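Local coordinates for major capsid protein (Norovirus Hu/GI.7/TCH-060/USA/2003, PDB 4P25) that forms the protruding (P) domain of the norovirus capsid, which binds histo-blood group antigens, here the fucosylated Lewis Y glycan, at residues 76-81 / 143-148; 105-110 / 130-135; 111-116 / 153-158; 169-174 / 209-214. All coordinates share one frame; numbering follows the deposited sequence.

Overall arrangement
Contacts 1, 2 and 3 belong to one antiparallel six-stranded sheet: contact 1 joins its edge strand 142-144 to strand 78-83, while contacts 2 and 3 share strand 108-115. Contacts 1 and 2 touch, their centres about 12 Å apart, where Val130 packs against Ile143 and Phe145. The centres of contacts 2 and 3 are about 17 Å apart, and their segments adjoin in sequence at His110 and Val111. Contact 4 pairs two loops beyond the sheet and meets contact 2 through Cys107 and Val171, centre to centre about 13 Å. The glycan lies against contacts 2 and 4, which supply Asp108, His110, Val212 and Ser213; contacts 3 and 4 both reach the second subunit.

Contact 1 of 4, residues 76-81 / 143-148; sequences SGKGLN and IEFTSD
Leu80 and Ile143 form an antiparallel, hydrogen-bonded pair at the edge of the six-stranded sheet, where strand 142-144 adds to strand 78-83. Leu80 N donates a hydrogen bond to Ile143 O at 2.8 Å, and Ile143 N returns one to Leu80 O. The tight part lies on the face shared by Leu80, Ile143 and Phe145. With chi1 at 66°, Phe145 CG sits between its own backbone N and carbonyl carbon, which swings the ring against the opposite strand: CZ comes to 3.4 Å from Lys78 CB, Lys78 C lies over one face toward the rim, and CE2 meets Leu80 CG at 3.9 Å, the two side chains crossing at about a right angle. Leu128 of strand 125-130 packs against both Leu80 and Phe145. At Gly79, CA approaches Glu144 CA to 3.9 Å, a closeness that the missing side chain permits. Toward Ser76 the contact loosens and water takes over. Glu144 OE1 accepts from two waters, one bonded to Ser76 OG and the other donating to Lys78 O, while a third joins Lys78 N to Phe145 O. Lys78 O also accepts a nearly straight bond from Phe145 N, 3.2 Å long with 175° at the hydrogen.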
loop_
_atom_site.group_PDB
_atom_site.type_symbol
_atom_site.label_atom_id
_atom_site.label_comp_id
_atom_site.label_asym_id
_atom_site.label_seq_id
_atom_site.Cartn_x
_atom_site.Cartn_y
_atom_site.Cartn_z
ATOM N N SER A 76 4.454 9.885 33.047
ATOM C CA SER A 76 5.267 8.689 33.237
ATOM C C SER A 76 6.289 8.475 32.125
ATOM O O SER A 76 7.099 7.550 32.186
ATOM C CB SER A 76 4.368 7.460 33.343
ATOM O OG SER A 76 3.689 7.226 32.121
ATOM N N GLY A 77 6.247 9.330 31.114
ATOM C CA GLY A 77 7.091 9.168 29.948
ATOM C C GLY A 77 6.436 9.887 28.792
ATOM O O GLY A 77 5.800 10.911 28.997
ATOM N N LYS A 78 6.548 9.338 27.590
ATOM C CA LYS A 78 6.144 10.052 26.380
ATOM C C LYS A 78 4.764 9.702 25.835
ATOM O O LYS A 78 4.172 8.681 26.183
ATOM C CB LYS A 78 7.172 9.818 25.280
ATOM C CG LYS A 78 8.565 10.295 25.625
ATOM C CD LYS A 78 8.533 11.775 25.929
ATOM C CE LYS A 78 9.893 12.406 25.752
ATOM N NZ LYS A 78 10.834 12.007 26.823
ATOM N N GLY A 79 4.267 10.567 24.955
ATOM C CA GLY A 79 3.042 10.304 24.222
ATOM C C GLY A 79 3.119 10.951 22.853
ATOM O O GLY A 79 4.082 11.664 22.559
ATOM N N LEU A 80 2.123 10.695 22.012
ATOM C CA LEU A 80 2.015 11.366 20.716
ATOM C C LEU A 80 0.767 12.227 20.660
ATOM O O LEU A 80 -0.333 11.758 20.969
ATOM C CB LEU A 80 1.931 10.349 19.571
ATOM C CG LEU A 80 3.155 9.584 19.085
ATOM C CD1 LEU A 80 2.772 8.805 17.827
ATOM C CD2 LEU A 80 4.323 10.519 18.801
ATOM N N ASN A 81 0.940 13.487 20.267
ATOM C CA ASN A 81 -0.184 14.324 19.893
ATOM C C ASN A 81 -0.409 14.094 18.413
ATOM O O ASN A 81 0.401 14.501 17.579
ATOM C CB ASN A 81 0.098 15.801 20.173
ATOM C CG ASN A 81 -0.012 16.156 21.648
ATOM O OD1 ASN A 81 0.843 16.852 22.194
ATOM N ND2 ASN A 81 -1.071 15.683 22.295
ATOM N N ILE A 143 -2.228 9.469 22.223
ATOM C CA ILE A 143 -1.959 8.159 22.795
ATOM C C ILE A 143 -0.650 8.242 23.555
ATOM O O ILE A 143 0.128 9.180 23.363
ATOM C CB ILE A 143 -1.852 7.058 21.715
ATOM C CG1 ILE A 143 -0.694 7.352 20.753
ATOM C CG2 ILE A 143 -3.178 6.890 20.976
ATOM C CD1 ILE A 143 -0.507 6.301 19.678
ATOM N N GLU A 144 -0.406 7.278 24.432
ATOM C CA GLU A 144 0.879 7.211 25.109
ATOM C C GLU A 144 1.656 5.993 24.630
ATOM O O GLU A 144 1.085 5.079 24.039
ATOM C CB GLU A 144 0.703 7.216 26.629
ATOM C CG GLU A 144 0.030 8.504 27.118
ATOM C CD GLU A 144 0.129 8.724 28.622
ATOM O OE1 GLU A 144 0.769 7.910 29.317
ATOM O OE2 GLU A 144 -0.444 9.726 29.100
ATOM N N PHE A 145 2.964 6.006 24.853
ATOM C CA PHE A 145 3.805 4.879 24.466
ATOM C C PHE A 145 5.022 4.765 25.368
ATOM O O PHE A 145 5.386 5.711 26.076
ATOM C CB PHE A 145 4.256 4.993 22.992
ATOM C CG PHE A 145 5.183 6.155 22.718
ATOM C CD1 PHE A 145 6.551 6.039 22.920
ATOM C CD2 PHE A 145 4.683 7.362 22.243
ATOM C CE1 PHE A 145 7.407 7.113 22.675
ATOM C CE2 PHE A 145 5.530 8.434 21.991
ATOM C CZ PHE A 145 6.894 8.306 22.204
ATOM N N THR A 146 5.640 3.594 25.346
ATOM C CA THR A 146 6.981 3.435 25.875
ATOM C C THR A 146 7.848 3.038 24.690
ATOM O O THR A 146 7.334 2.517 23.690
ATOM C CB THR A 146 7.054 2.364 26.992
ATOM O OG1 THR A 146 6.575 1.107 26.499
ATOM C CG2 THR A 146 6.221 2.785 28.201
ATOM N N SER A 147 9.144 3.308 24.780
ATOM C CA SER A 147 10.067 2.976 23.702
ATOM C C SER A 147 11.463 2.762 24.251
ATOM O O SER A 147 11.891 3.454 25.174
ATOM C CB SER A 147 10.103 4.096 22.659
ATOM O OG SER A 147 11.023 3.790 21.621
ATOM N N ASP A 148 12.179 1.802 23.682
ATOM C CA ASP A 148 13.570 1.596 24.059
ATOM C C ASP A 148 14.478 2.566 23.307
ATOM O O ASP A 148 15.671 2.662 23.590
ATOM C CB ASP A 148 13.988 0.141 23.840
ATOM C CG ASP A 148 13.444 -0.779 24.913
ATOM O OD1 ASP A 148 13.202 -0.285 26.036
ATOM O OD2 ASP A 148 13.255 -1.984 24.641
HETATM O O HOH W 1 1.822 8.890 31.801
HETATM O O HOH W 2 7.033 6.616 27.843
HETATM O O HOH W 3 3.682 7.757 28.649
#

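Contact 2 of 4, residues 105-110 / 130-135; sequences GACDWH and VKQNAP. With GAL (beta-D-galactopyranose), chain E; FUC (alpha-L-fucopyranose), chain B.
Gln132, Val130 and Trp109 bury the most surface here. Gln132 is extended beyond CG and carries its amide alongside the backbone of 105-107: NE2 donates to Cys107 O at 2.9 Å, with the acceptor 33° out of the amide plane, and OE1 takes a weak bond from Ala106 N. Its CD lies 3.9 Å above one face of the Trp109 indole, toward the rim, with the amide and ring planes 57° apart. Both Gln132 NE2 and Trp109 NE1 also donate to Ile104 O, so one carbonyl holds indole and amide together. Val130 pairs with Trp109 in antiparallel, hydrogen-bonded fashion, each N giving a 2.8 Å bond to the O of the other, while their CB atoms stand 4.2 Å apart. Lys131 bends at chi3 and chi4 so that NZ bridges both Asp108 oxygens, 3.0 Å from OD1 and from OD2, each through its syn lone pair; NZ also donates to Ser165 O. Asp108 OD2 in turn accepts from galactose O3 at 2.7 Å, and His110 NE2 donates to that same hydroxyl, which lies near the plane of the imidazole. This lysine-held carboxylate, bonded to a sugar hydroxyl, belongs to the histo-blood group antigen pocket.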
loop_
_atom_site.group_PDB
_atom_site.type_symbol
_atom_site.label_atom_id
_atom_site.label_comp_id
_atom_site.label_asym_id
_atom_site.label_seq_id
_atom_site.Cartn_x
_atom_site.Cartn_y
_atom_site.Cartn_z
ATOM N N GLY A 105 -8.194 -4.168 17.695
ATOM C CA GLY A 105 -8.573 -3.874 19.066
ATOM C C GLY A 105 -8.001 -4.779 20.134
ATOM O O GLY A 105 -7.552 -5.891 19.852
ATOM N N ALA A 106 -8.008 -4.273 21.365
ATOM C CA ALA A 106 -7.723 -5.057 22.567
ATOM C C ALA A 106 -6.396 -5.801 22.532
ATOM O O ALA A 106 -6.339 -7.007 22.773
ATOM C CB ALA A 106 -8.875 -6.014 22.869
ATOM N N CYS A 107 -5.333 -5.065 22.232
ATOM C CA CYS A 107 -3.993 -5.629 22.202
ATOM C C CYS A 107 -2.976 -4.504 22.282
ATOM O O CYS A 107 -3.310 -3.336 22.065
ATOM C CB CYS A 107 -3.771 -6.467 20.934
ATOM S SG CYS A 107 -4.006 -5.585 19.354
ATOM N N ASP A 108 -1.739 -4.850 22.620
ATOM C CA ASP A 108 -0.645 -3.905 22.492
ATOM C C ASP A 108 -0.265 -3.754 21.027
ATOM O O ASP A 108 -0.295 -4.724 20.259
ATOM C CB ASP A 108 0.575 -4.375 23.280
ATOM C CG ASP A 108 0.509 -4.012 24.753
ATOM O OD1 ASP A 108 -0.595 -3.754 25.285
ATOM O OD2 ASP A 108 1.587 -4.006 25.384
ATOM N N TRP A 109 0.085 -2.534 20.640
ATOM C CA TRP A 109 0.628 -2.264 19.321
ATOM C C TRP A 109 2.111 -1.975 19.419
ATOM O O TRP A 109 2.584 -1.438 20.417
ATOM C CB TRP A 109 -0.051 -1.050 18.689
ATOM C CG TRP A 109 -1.491 -1.234 18.376
ATOM C CD1 TRP A 109 -2.202 -2.401 18.392
ATOM C CD2 TRP A 109 -2.406 -0.210 17.986
ATOM N NE1 TRP A 109 -3.511 -2.157 18.036
ATOM C CE2 TRP A 109 -3.661 -0.817 17.784
ATOM C CE3 TRP A 109 -2.286 1.173 17.792
ATOM C CZ2 TRP A 109 -4.789 -0.092 17.394
ATOM C CZ3 TRP A 109 -3.404 1.892 17.407
ATOM C CH2 TRP A 109 -4.640 1.261 17.216
ATOM N N HIS A 110 2.840 -2.323 18.367
ATOM C CA HIS A 110 4.243 -1.980 18.262
ATOM C C HIS A 110 4.434 -1.340 16.903
ATOM O O HIS A 110 4.298 -1.990 15.868
ATOM C CB HIS A 110 5.084 -3.233 18.469
ATOM C CG HIS A 110 4.742 -3.951 19.737
ATOM N ND1 HIS A 110 3.903 -5.045 19.770
ATOM C CD2 HIS A 110 5.177 -3.772 21.009
ATOM C CE1 HIS A 110 3.813 -5.489 21.011
ATOM N NE2 HIS A 110 4.577 -4.735 21.781
ATOM N N VAL A 130 2.586 0.619 22.387
ATOM C CA VAL A 130 1.350 1.305 22.750
ATOM C C VAL A 130 0.345 0.350 23.370
ATOM O O VAL A 130 0.023 -0.691 22.780
ATOM C CB VAL A 130 0.698 1.937 21.503
ATOM C CG1 VAL A 130 -0.595 2.652 21.870
ATOM C CG2 VAL A 130 1.674 2.886 20.814
ATOM N N LYS A 131 -0.153 0.702 24.552
ATOM C CA LYS A 131 -1.193 -0.087 25.204
ATOM C C LYS A 131 -2.552 0.577 25.017
ATOM O O LYS A 131 -2.649 1.807 24.952
ATOM C CB LYS A 131 -0.897 -0.263 26.700
ATOM C CG LYS A 131 0.442 -0.920 26.988
ATOM C CD LYS A 131 0.534 -1.382 28.434
ATOM C CE LYS A 131 -0.274 -2.653 28.675
ATOM N NZ LYS A 131 0.369 -3.870 28.091
ATOM N N GLN A 132 -3.594 -0.243 24.925
ATOM C CA GLN A 132 -4.958 0.263 24.792
ATOM C C GLN A 132 -5.622 0.348 26.159
ATOM O O GLN A 132 -6.612 -0.334 26.446
ATOM C CB GLN A 132 -5.770 -0.594 23.817
ATOM C CG GLN A 132 -5.228 -0.520 22.391
ATOM C CD GLN A 132 -6.093 -1.248 21.378
ATOM O OE1 GLN A 132 -7.306 -1.050 21.322
ATOM N NE2 GLN A 132 -5.466 -2.093 20.565
ATOM N N ASN A 133 -5.038 1.191 27.005
ATOM C CA ASN A 133 -5.587 1.460 28.327
ATOM C C ASN A 133 -6.131 2.889 28.399
ATOM O O ASN A 133 -6.432 3.483 27.365
ATOM C CB ASN A 133 -4.558 1.160 29.424
ATOM C CG ASN A 133 -3.197 1.773 29.140
ATOM O OD1 ASN A 133 -3.052 2.614 28.254
ATOM N ND2 ASN A 133 -2.190 1.359 29.908
ATOM N N ALA A 134 -6.277 3.444 29.596
ATOM C CA ALA A 134 -6.952 4.742 29.732
ATOM C C ALA A 134 -6.369 5.913 28.913
ATOM O O ALA A 134 -7.132 6.685 28.328
ATOM C CB ALA A 134 -7.121 5.128 31.214
ATOM N N PRO A 135 -5.029 6.054 28.860
ATOM C CA PRO A 135 -4.495 7.160 28.052
ATOM C C PRO A 135 -4.592 6.963 26.534
ATOM O O PRO A 135 -4.191 7.856 25.785
ATOM C CB PRO A 135 -3.022 7.220 28.479
ATOM C CG PRO A 135 -2.994 6.584 29.828
ATOM C CD PRO A 135 -3.990 5.475 29.730
HETATM C C1 GAL E . 5.371 -7.957 26.917
HETATM C C2 GAL E . 5.164 -7.112 25.671
HETATM C C3 GAL E . 3.932 -6.240 25.848
HETATM C C4 GAL E . 2.741 -7.112 26.211
HETATM C C5 GAL E . 3.083 -7.957 27.427
HETATM C C6 GAL E . 1.887 -8.840 27.788
HETATM O O2 GAL E . 6.314 -6.279 25.460
HETATM O O3 GAL E . 3.659 -5.542 24.624
HETATM O O4 GAL E . 2.421 -7.969 25.106
HETATM O O5 GAL E . 4.218 -8.784 27.131
HETATM O O6 GAL E . 2.066 -9.374 29.102
HETATM C C1 FUC B . 6.697 -6.332 24.078
HETATM C C2 FUC B . 7.666 -5.200 23.777
HETATM C C3 FUC B . 8.906 -5.352 24.641
HETATM C C4 FUC B . 9.493 -6.741 24.448
HETATM C C5 FUC B . 8.422 -7.786 24.712
HETATM C C6 FUC B . 9.011 -9.183 24.509
HETATM O O2 FUC B . 7.037 -3.942 24.059
HETATM O O3 FUC B . 9.877 -4.364 24.263
HETATM O O4 FUC B . 9.973 -6.875 23.102
HETATM O O5 FUC B . 7.329 -7.590 23.803
HETATM O O HOH W 4 -3.120 -3.066 25.528
#

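Contact 3 of 4, residues 111-116 / 153-158; sequences VSTFKV and GDQLGT
Thr113 OG1 donates a 2.8 Å hydrogen bond to Gln155 OE1 across two antiparallel strands, meeting a lone pair of that oxygen in its carbonyl plane. Traced outward, Gln155 begins with CB, 3.8 Å from Thr113 OG1; CG still lies near that hydroxyl, and a bend at chi2 (-75°) folds the amide back over strand 111-115, with CD 3.7 Å from Thr113 OG1. There OE1 accepts the threonine's hydrogen bond, while NE2 comes to 3.5 Å from Lys115 CB and finds its polar partner in Thr152 O. On Thr113, a chi1 of 66° turns OG1 toward the amide and leaves CG2 beside Gly157 CA at 3.6 Å. Gly157 has no side chain to fill this place, and Thr113 CA and Gly157 CA come to 3.8 Å in a non-hydrogen-bonded pair. The other face carries Phe114 and Leu156, side by side and pointing the same way, with CE1 and CZ of the ring each 4.0 Å from Leu156 CD2. Val116 CG2 adds a contact to Leu156 CB at 3.8 Å. Backbone bonds hold the ladder at Ser112-Thr158 and Phe114-Leu156, and Val116 N closes it on Asp154 O. Asp154 itself makes a salt bridge to Arg68. In the sheet, strand 108-115 lies between strands 125-130 and 154-163, the latter is flanked in turn by 66-73, and Phe114 packs on Pro210 of the second subunit.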
loop_
_atom_site.group_PDB
_atom_site.type_symbol
_atom_site.label_atom_id
_atom_site.label_comp_id
_atom_site.label_asym_id
_atom_site.label_seq_id
_atom_site.Cartn_x
_atom_site.Cartn_y
_atom_site.Cartn_z
ATOM N N VAL A 111 4.709 -0.038 16.928
ATOM C CA VAL A 111 4.614 0.811 15.748
ATOM C C VAL A 111 5.990 1.348 15.423
ATOM O O VAL A 111 6.640 1.958 16.275
ATOM C CB VAL A 111 3.670 2.002 16.028
ATOM C CG1 VAL A 111 3.472 2.846 14.772
ATOM C CG2 VAL A 111 2.323 1.513 16.567
ATOM N N SER A 112 6.450 1.118 14.197
ATOM C CA SER A 112 7.793 1.552 13.809
ATOM C C SER A 112 7.758 2.903 13.116
ATOM O O SER A 112 7.189 3.037 12.028
ATOM C CB SER A 112 8.452 0.520 12.905
ATOM O OG SER A 112 9.805 0.877 12.676
ATOM N N THR A 113 8.369 3.904 13.747
ATOM C CA THR A 113 8.315 5.272 13.226
ATOM C C THR A 113 9.688 5.877 12.930
ATOM O O THR A 113 10.711 5.445 13.472
ATOM C CB THR A 113 7.582 6.215 14.199
ATOM O OG1 THR A 113 8.336 6.349 15.407
ATOM C CG2 THR A 113 6.210 5.677 14.536
ATOM N N PHE A 114 9.690 6.878 12.060
ATOM C CA PHE A 114 10.883 7.678 11.811
ATOM C C PHE A 114 10.577 9.161 11.992
ATOM O O PHE A 114 9.429 9.584 11.872
ATOM C CB PHE A 114 11.476 7.397 10.423
ATOM C CG PHE A 114 10.665 7.949 9.268
ATOM C CD1 PHE A 114 9.534 7.288 8.816
ATOM C CD2 PHE A 114 11.066 9.108 8.615
ATOM C CE1 PHE A 114 8.798 7.788 7.746
ATOM C CE2 PHE A 114 10.334 9.613 7.542
ATOM C CZ PHE A 114 9.199 8.948 7.107
ATOM N N LYS A 115 11.605 9.944 12.301
ATOM C CA LYS A 115 11.427 11.378 12.466
ATOM C C LYS A 115 11.389 12.033 11.096
ATOM O O LYS A 115 12.307 11.868 10.293
ATOM C CB LYS A 115 12.546 11.986 13.314
ATOM C CG LYS A 115 12.300 13.442 13.674
ATOM C CD LYS A 115 13.396 14.011 14.558
ATOM C CE LYS A 115 13.021 15.400 15.046
ATOM N NZ LYS A 115 13.934 15.872 16.119
ATOM N N VAL A 116 10.319 12.773 10.819
ATOM C CA VAL A 116 10.180 13.416 9.534
ATOM C C VAL A 116 11.085 14.645 9.432
ATOM O O VAL A 116 12.051 14.625 8.678
ATOM C CB VAL A 116 8.735 13.822 9.240
ATOM C CG1 VAL A 116 8.638 14.469 7.873
ATOM C CG2 VAL A 116 7.834 12.608 9.330
ATOM N N GLY A 153 9.972 14.917 18.387
ATOM C CA GLY A 153 9.349 15.640 17.292
ATOM C C GLY A 153 8.284 14.879 16.517
ATOM O O GLY A 153 7.530 14.080 17.076
ATOM N N ASP A 154 8.242 15.147 15.215
ATOM C CA ASP A 154 7.224 14.642 14.300
ATOM C C ASP A 154 7.579 13.222 13.858
ATOM O O ASP A 154 8.501 13.024 13.067
ATOM C CB ASP A 154 7.161 15.606 13.111
ATOM C CG ASP A 154 6.086 15.253 12.083
ATOM O OD1 ASP A 154 5.281 14.320 12.294
ATOM O OD2 ASP A 154 6.058 15.953 11.043
ATOM N N GLN A 155 6.840 12.240 14.375
ATOM C CA GLN A 155 7.098 10.832 14.080
ATOM C C GLN A 155 6.014 10.254 13.184
ATOM O O GLN A 155 4.821 10.431 13.448
ATOM C CB GLN A 155 7.161 10.010 15.374
ATOM C CG GLN A 155 8.316 10.356 16.306
ATOM C CD GLN A 155 9.664 9.822 15.830
ATOM O OE1 GLN A 155 9.770 8.695 15.339
ATOM N NE2 GLN A 155 10.702 10.636 15.980
ATOM N N LEU A 156 6.430 9.564 12.124
ATOM C CA LEU A 156 5.503 8.920 11.204
ATOM C C LEU A 156 5.865 7.460 11.090
ATOM O O LEU A 156 7.031 7.111 10.911
ATOM C CB LEU A 156 5.571 9.581 9.824
ATOM C CG LEU A 156 4.903 8.873 8.638
ATOM C CD1 LEU A 156 3.402 8.761 8.830
ATOM C CD2 LEU A 156 5.221 9.625 7.354
ATOM N N GLY A 157 4.862 6.598 11.199
ATOM C CA GLY A 157 5.146 5.179 11.159
ATOM C C GLY A 157 3.991 4.252 10.866
ATOM O O GLY A 157 2.870 4.675 10.574
ATOM N N THR A 158 4.300 2.965 10.954
ATOM C CA THR A 158 3.397 1.901 10.551
ATOM C C THR A 158 3.332 0.833 11.634
ATOM O O THR A 158 4.349 0.502 12.248
ATOM C CB THR A 158 3.895 1.274 9.233
ATOM O OG1 THR A 158 3.975 2.292 8.223
ATOM C CG2 THR A 158 2.966 0.169 8.758
#

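Contact 4 of 4, residues 169-174 / 209-214; sequences ARVDPW and FPIVSG. With FUC (alpha-L-fucopyranose), chain C.
Ser213 O accepts a hydrogen bond from Val171 N at 2.9 Å, with 155° at the hydrogen and the donor tilted 26° from the carbonyl plane. The same oxygen lies 3.2 Å from Arg170 CA, a CA-H...O contact, so the two loops are pinned at one carbonyl. Next to it Gly214 CA makes a longer CA-H...O contact to Val171 O. Beside this backbone link Val171 rests on Ile211, the two crossing at a slant: Ile211 CG2 meets Val171 CB at 3.7 Å, and Val171 CG2 sits against Val212 O. With CG1 anti to the carbonyl carbon and the chain straight at chi2 (170°), Ile211 carries CD1 on to Pro173, 3.9 Å from CG, the two side chains crossing at about a right angle. Val162 of strand 154-163 also packs against both Val171 and Ile211. This is loop-to-loop packing beside strand 154-163 of the six-stranded P-domain sheet, and its outer end belongs to the glycan pocket. There Ser213 OG makes a weak 3.3 Å bond to O4 of a fucose, whose O4 also lies 3.4 Å from Val212 CG1. A water donates to Ala169 O and to O3 of that fucose, linking Ala169 to the sugar as well. Farther along, Asp172 OD1 receives Trp174 N in an Asx turn, and Val212 packs on Gly122 of the second subunit.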
loop_
_atom_site.group_PDB
_atom_site.type_symbol
_atom_site.label_atom_id
_atom_site.label_comp_id
_atom_site.label_asym_id
_atom_site.label_seq_id
_atom_site.Cartn_x
_atom_site.Cartn_y
_atom_site.Cartn_z
ATOM N N ALA A 169 -2.407 -13.742 27.971
ATOM C CA ALA A 169 -3.657 -13.573 27.237
ATOM C C ALA A 169 -3.430 -13.771 25.750
ATOM O O ALA A 169 -2.305 -14.013 25.307
ATOM C CB ALA A 169 -4.273 -12.204 27.516
ATOM N N ARG A 170 -4.496 -13.680 24.969
ATOM C CA ARG A 170 -4.380 -13.875 23.534
ATOM C C ARG A 170 -4.811 -12.619 22.788
ATOM O O ARG A 170 -5.480 -11.751 23.347
ATOM C CB ARG A 170 -5.175 -15.108 23.091
ATOM C CG ARG A 170 -4.588 -16.413 23.630
ATOM C CD ARG A 170 -5.420 -17.635 23.270
ATOM N NE ARG A 170 -4.953 -18.294 22.050
ATOM C CZ ARG A 170 -4.972 -19.611 21.852
ATOM N NH1 ARG A 170 -5.433 -20.420 22.801
ATOM N NH2 ARG A 170 -4.529 -20.121 20.710
ATOM N N VAL A 171 -4.406 -12.525 21.525
ATOM C CA VAL A 171 -4.841 -11.420 20.685
ATOM C C VAL A 171 -5.963 -11.898 19.774
ATOM O O VAL A 171 -5.852 -12.948 19.143
ATOM C CB VAL A 171 -3.687 -10.882 19.824
ATOM C CG1 VAL A 171 -4.183 -9.806 18.862
ATOM C CG2 VAL A 171 -2.577 -10.343 20.710
ATOM N N ASP A 172 -7.046 -11.128 19.725
ATOM C CA ASP A 172 -8.144 -11.396 18.804
ATOM C C ASP A 172 -8.237 -10.244 17.809
ATOM O O ASP A 172 -8.780 -9.190 18.137
ATOM C CB ASP A 172 -9.462 -11.522 19.572
ATOM C CG ASP A 172 -10.637 -11.877 18.675
ATOM O OD1 ASP A 172 -10.477 -11.887 17.438
ATOM O OD2 ASP A 172 -11.735 -12.149 19.211
ATOM N N PRO A 173 -7.726 -10.446 16.584
ATOM C CA PRO A 173 -7.703 -9.345 15.617
ATOM C C PRO A 173 -9.070 -9.058 14.991
ATOM O O PRO A 173 -9.167 -8.190 14.123
ATOM C CB PRO A 173 -6.723 -9.847 14.555
ATOM C CG PRO A 173 -6.900 -11.326 14.577
ATOM C CD PRO A 173 -7.115 -11.673 16.036
ATOM N N TRP A 174 -10.106 -9.769 15.428
ATOM C CA TRP A 174 -11.466 -9.499 14.970
ATOM C C TRP A 174 -12.127 -8.373 15.772
ATOM O O TRP A 174 -13.203 -7.892 15.415
ATOM C CB TRP A 174 -12.305 -10.780 15.027
ATOM C CG TRP A 174 -11.793 -11.845 14.106
ATOM C CD1 TRP A 174 -10.638 -12.563 14.243
ATOM C CD2 TRP A 174 -12.410 -12.309 12.904
ATOM N NE1 TRP A 174 -10.497 -13.441 13.197
ATOM C CE2 TRP A 174 -11.576 -13.306 12.360
ATOM C CE3 TRP A 174 -13.590 -11.977 12.229
ATOM C CZ2 TRP A 174 -11.885 -13.977 11.178
ATOM C CZ3 TRP A 174 -13.893 -12.643 11.058
ATOM C CH2 TRP A 174 -13.046 -13.630 10.544
ATOM N N PHE A 209 0.256 -11.804 9.243
ATOM C CA PHE A 209 0.733 -10.622 9.940
ATOM C C PHE A 209 1.264 -11.082 11.286
ATOM O O PHE A 209 0.737 -12.034 11.862
ATOM C CB PHE A 209 -0.398 -9.604 10.120
ATOM C CG PHE A 209 0.081 -8.239 10.535
ATOM C CD1 PHE A 209 0.623 -7.375 9.604
ATOM C CD2 PHE A 209 -0.006 -7.830 11.855
ATOM C CE1 PHE A 209 1.075 -6.122 9.978
ATOM C CE2 PHE A 209 0.440 -6.578 12.235
ATOM C CZ PHE A 209 0.984 -5.725 11.293
ATOM N N PRO A 210 2.325 -10.431 11.786
ATOM C CA PRO A 210 2.862 -10.906 13.067
ATOM C C PRO A 210 1.962 -10.570 14.253
ATOM O O PRO A 210 2.008 -9.474 14.816
ATOM C CB PRO A 210 4.222 -10.202 13.170
ATOM C CG PRO A 210 4.123 -9.033 12.261
ATOM C CD PRO A 210 3.200 -9.427 11.151
ATOM N N ILE A 211 1.132 -11.544 14.605
ATOM C CA ILE A 211 0.295 -11.484 15.786
ATOM C C ILE A 211 0.919 -12.432 16.786
ATOM O O ILE A 211 0.910 -13.648 16.591
ATOM C CB ILE A 211 -1.126 -11.962 15.472
ATOM C CG1 ILE A 211 -1.775 -11.044 14.435
ATOM C CG2 ILE A 211 -1.966 -12.044 16.742
ATOM C CD1 ILE A 211 -3.074 -11.577 13.902
ATOM N N VAL A 212 1.487 -11.879 17.846
ATOM C CA VAL A 212 2.128 -12.713 18.845
ATOM C C VAL A 212 1.081 -13.194 19.839
ATOM O O VAL A 212 0.341 -12.389 20.407
ATOM C CB VAL A 212 3.266 -11.962 19.556
ATOM C CG1 VAL A 212 3.867 -12.816 20.656
ATOM C CG2 VAL A 212 4.333 -11.562 18.542
ATOM N N SER A 213 1.002 -14.511 20.009
ATOM C CA SER A 213 0.018 -15.138 20.891
ATOM C C SER A 213 -1.403 -14.865 20.410
ATOM O O SER A 213 -2.278 -14.480 21.191
ATOM C CB SER A 213 0.189 -14.670 22.342
ATOM O OG SER A 213 1.535 -14.793 22.771
ATOM N N GLY A 214 -1.624 -15.060 19.114
ATOM C CA GLY A 214 -2.949 -14.912 18.544
ATOM C C GLY A 214 -3.823 -16.115 18.829
ATOM O O GLY A 214 -5.004 -15.971 19.140
HETATM C C1 FUC C . 5.981 -12.478 26.739
HETATM C C2 FUC C . 4.752 -13.371 26.783
HETATM C C3 FUC C . 3.518 -12.554 26.438
HETATM C C4 FUC C . 3.730 -11.854 25.105
HETATM C C5 FUC C . 5.016 -11.047 25.154
HETATM C C6 FUC C . 5.234 -10.349 23.809
HETATM O O2 FUC C . 4.608 -13.922 28.100
HETATM O O3 FUC C . 2.379 -13.420 26.348
HETATM O O4 FUC C . 3.819 -12.833 24.059
HETATM O O5 FUC C . 6.121 -11.921 25.424
HETATM O O HOH W 5 0.180 -14.795 25.954
#